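PDB 7CFU: DNA/pantothenate metabolism flavoprotein from Streptomyces sparsogenes DSM 40356, which probably catalyses the FMN-dependent oxidative decarboxylation of a cysteine residue in a peptide substrate during natural-product biosynthesis. Local coordinates for residues A[138-143]-A[182-187]. Sequence-based numbering, arbitrary orientation.
Sequences APVMNA and GSLGDF. With FMN (flavin mononucleotide), chain Y.
V140 and L184 bring the two segments together, their side chains crossing at about a right angle where residues 182-184 run nearly opposite to 138-142, over the exit of strand 135-139. The two methyls of V140 divide the work. CG1, anti to the backbone N (chi1 -178°), lies against the peptide joining G182 to S183, 3.7 Å from G182 C. CG2 meets the L184 branch at CD2, 3.6 Å away. That same CD2 reaches on to A138, whose CB lies 4.0 Å from it, so one leucine methyl spans two residues whose CB atoms both point toward the loop. L105 and S33 also touch L184. Trimmed to an alanine, position 140 would probably lose both methyl contacts, leaving a gap against the G182-S183 peptide and L184 CD2.

No direct hydrogen bond joins the segments. A water instead bridges them, donating to P139 O (2.6 Å) and accepting from G185 N (3.1 Å). Further along, G182 CA makes a CH...O contact of 3.3 Å with M141 O; a side chain at G182 would point into this oxygen.

The backbone of V140 serves the cofactor: its carbonyl O accepts a bond from FMN N3, at the pyrimidine end of the flavin, at 2.6 Å, with an N-H...O angle of 162°. M141 sends its CB away from the loop, 3.8 Å from FMN N3, and its side chain packs on A109, L112 and W146. N142 then caps the following helix, OD1 accepting from M145 N. P139, M141, N142, M145 and W146 fit the PXMNXXMW motif of the homo-oligomeric flavin-containing cysteine decarboxylases, with M141 and M145 lining the FMN pocket and the loop before helix 187-199 packed against the motif's start.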
loop_
_atom_site.group_PDB
_atom_site.type_symbol
_atom_site.label_atom_id
_atom_site.label_comp_id
_atom_site.label_asym_id
_atom_site.label_seq_id
_atom_site.Cartn_x
_atom_site.Cartn_y
_atom_site.Cartn_z
ATOM N N ALA A 138 -33.355 -15.717 13.455
ATOM C CA ALA A 138 -33.372 -15.315 14.861
ATOM C C ALA A 138 -32.815 -13.902 14.975
ATOM O O ALA A 138 -31.623 -13.712 15.273
ATOM C CB ALA A 138 -32.583 -16.291 15.731
ATOM N N PRO A 139 -33.651 -12.888 14.761
ATOM C CA PRO A 139 -33.170 -11.503 14.809
ATOM C C PRO A 139 -32.883 -11.046 16.231
ATOM O O PRO A 139 -33.495 -11.514 17.192
ATOM C CB PRO A 139 -34.329 -10.701 14.205
ATOM C CG PRO A 139 -35.538 -11.547 14.454
ATOM C CD PRO A 139 -35.061 -12.979 14.351
ATOM N N VAL A 140 -31.917 -10.133 16.355
ATOM C CA VAL A 140 -31.597 -9.487 17.626
ATOM C C VAL A 140 -31.394 -8.000 17.385
ATOM O O VAL A 140 -30.705 -7.603 16.440
ATOM C CB VAL A 140 -30.354 -10.095 18.290
ATOM C CG1 VAL A 140 -30.100 -9.419 19.623
ATOM C CG2 VAL A 140 -30.530 -11.596 18.475
ATOM N N MET A 141 -31.976 -7.180 18.257
ATOM C CA MET A 141 -31.875 -5.725 18.205
ATOM C C MET A 141 -32.517 -5.193 19.478
ATOM O O MET A 141 -33.211 -5.926 20.188
ATOM C CB MET A 141 -32.572 -5.148 16.969
ATOM C CG MET A 141 -34.101 -5.268 17.003
ATOM S SD MET A 141 -34.864 -5.054 15.378
ATOM C CE MET A 141 -34.532 -6.663 14.680
ATOM N N ASN A 142 -32.288 -3.915 19.764
ATOM C CA ASN A 142 -32.866 -3.373 20.984
ATOM C C ASN A 142 -34.345 -3.055 20.753
ATOM O O ASN A 142 -34.868 -3.174 19.642
ATOM C CB ASN A 142 -32.056 -2.176 21.499
ATOM C CG ASN A 142 -32.243 -0.901 20.682
ATOM O OD1 ASN A 142 -33.141 -0.778 19.846
ATOM N ND2 ASN A 142 -31.376 0.071 20.939
ATOM N N ALA A 143 -35.015 -2.615 21.822
ATOM C CA ALA A 143 -36.471 -2.491 21.798
ATOM C C ALA A 143 -36.930 -1.382 20.864
ATOM O O ALA A 143 -37.959 -1.520 20.192
ATOM C CB ALA A 143 -36.997 -2.243 23.214
ATOM N N GLY A 182 -31.013 -6.024 23.008
ATOM C CA GLY A 182 -31.754 -7.263 22.870
ATOM C C GLY A 182 -30.903 -8.500 23.080
ATOM O O GLY A 182 -29.678 -8.453 23.206
ATOM N N SER A 183 -31.581 -9.644 23.123
ATOM C CA SER A 183 -30.906 -10.929 23.202
ATOM C C SER A 183 -31.696 -11.947 22.396
ATOM O O SER A 183 -32.865 -11.734 22.061
ATOM C CB SER A 183 -30.747 -11.419 24.647
ATOM O OG SER A 183 -32.011 -11.538 25.268
ATOM N N LEU A 184 -31.033 -13.059 22.094
ATOM C CA LEU A 184 -31.620 -14.103 21.269
ATOM C C LEU A 184 -32.858 -14.695 21.927
ATOM O O LEU A 184 -32.894 -14.917 23.141
ATOM C CB LEU A 184 -30.586 -15.197 21.012
ATOM C CG LEU A 184 -29.516 -14.864 19.974
ATOM C CD1 LEU A 184 -28.276 -15.714 20.214
ATOM C CD2 LEU A 184 -30.071 -15.143 18.595
ATOM N N GLY A 185 -33.875 -14.964 21.113
ATOM C CA GLY A 185 -35.068 -15.636 21.582
ATOM C C GLY A 185 -34.829 -17.115 21.796
ATOM O O GLY A 185 -33.692 -17.590 21.853
ATOM N N ASP A 186 -35.930 -17.861 21.890
ATOM C CA ASP A 186 -35.871 -19.300 22.143
ATOM C C ASP A 186 -35.762 -20.022 20.807
ATOM O O ASP A 186 -36.736 -20.527 20.247
ATOM C CB ASP A 186 -37.078 -19.767 22.948
ATOM C CG ASP A 186 -37.068 -19.236 24.372
ATOM O OD1 ASP A 186 -35.985 -19.254 24.998
ATOM O OD2 ASP A 186 -38.141 -18.817 24.864
ATOM N N PHE A 187 -34.526 -20.103 20.317
ATOM C CA PHE A 187 -34.269 -20.660 19.000
ATOM C C PHE A 187 -34.148 -22.173 19.014
ATOM O O PHE A 187 -34.313 -22.796 17.957
ATOM C CB PHE A 187 -32.979 -20.064 18.421
ATOM C CG PHE A 187 -31.767 -20.279 19.292
ATOM C CD1 PHE A 187 -31.047 -21.467 19.230
ATOM C CD2 PHE A 187 -31.341 -19.292 20.166
ATOM C CE1 PHE A 187 -29.937 -21.666 20.033
ATOM C CE2 PHE A 187 -30.227 -19.487 20.967
ATOM C CZ PHE A 187 -29.526 -20.674 20.903
HETATM N N1 FMN Y . -27.898 -4.195 14.460
HETATM C C2 FMN Y . -28.987 -4.964 14.793
HETATM O O2 FMN Y . -29.968 -4.947 14.065
HETATM N N3 FMN Y . -28.969 -5.758 15.920
HETATM C C4 FMN Y . -27.855 -5.767 16.735
HETATM O O4 FMN Y . -27.846 -6.468 17.746
HETATM C C4A FMN Y . -26.758 -4.980 16.409
HETATM N N5 FMN Y . -25.635 -4.984 17.205
HETATM C C5A FMN Y . -24.540 -4.217 16.862
HETATM C C6 FMN Y . -23.420 -4.232 17.677
HETATM C C7 FMN Y . -22.315 -3.463 17.340
HETATM C C7M FMN Y . -21.094 -3.483 18.225
HETATM C C8 FMN Y . -22.336 -2.670 16.199
HETATM C C8M FMN Y . -21.125 -1.833 15.859
HETATM C C9 FMN Y . -23.464 -2.650 15.381
HETATM C C9A FMN Y . -24.568 -3.425 15.717
HETATM N N10 FMN Y . -25.708 -3.417 14.926
HETATM C C10 FMN Y . -26.786 -4.200 15.263
HETATM C "C1'" FMN Y . -25.768 -2.590 13.685
HETATM C "C2'" FMN Y . -25.428 -3.482 12.502
HETATM O "O2'" FMN Y . -24.148 -4.068 12.689
HETATM C "C3'" FMN Y . -25.528 -2.668 11.213
HETATM O "O3'" FMN Y . -26.885 -2.372 10.953
HETATM C "C4'" FMN Y . -24.873 -3.367 10.011
HETATM O "O4'" FMN Y . -24.972 -2.536 8.868
HETATM C "C5'" FMN Y . -25.533 -4.703 9.720
HETATM O "O5'" FMN Y . -24.759 -5.403 8.764
HETATM P P FMN Y . -25.182 -6.873 8.281
HETATM O O1P FMN Y . -24.808 -7.031 6.826
HETATM O O2P FMN Y . -24.513 -7.847 9.189
HETATM O O3P FMN Y . -26.680 -7.089 8.378
HETATM O O HOH W 1 -34.159 -13.777 18.286
#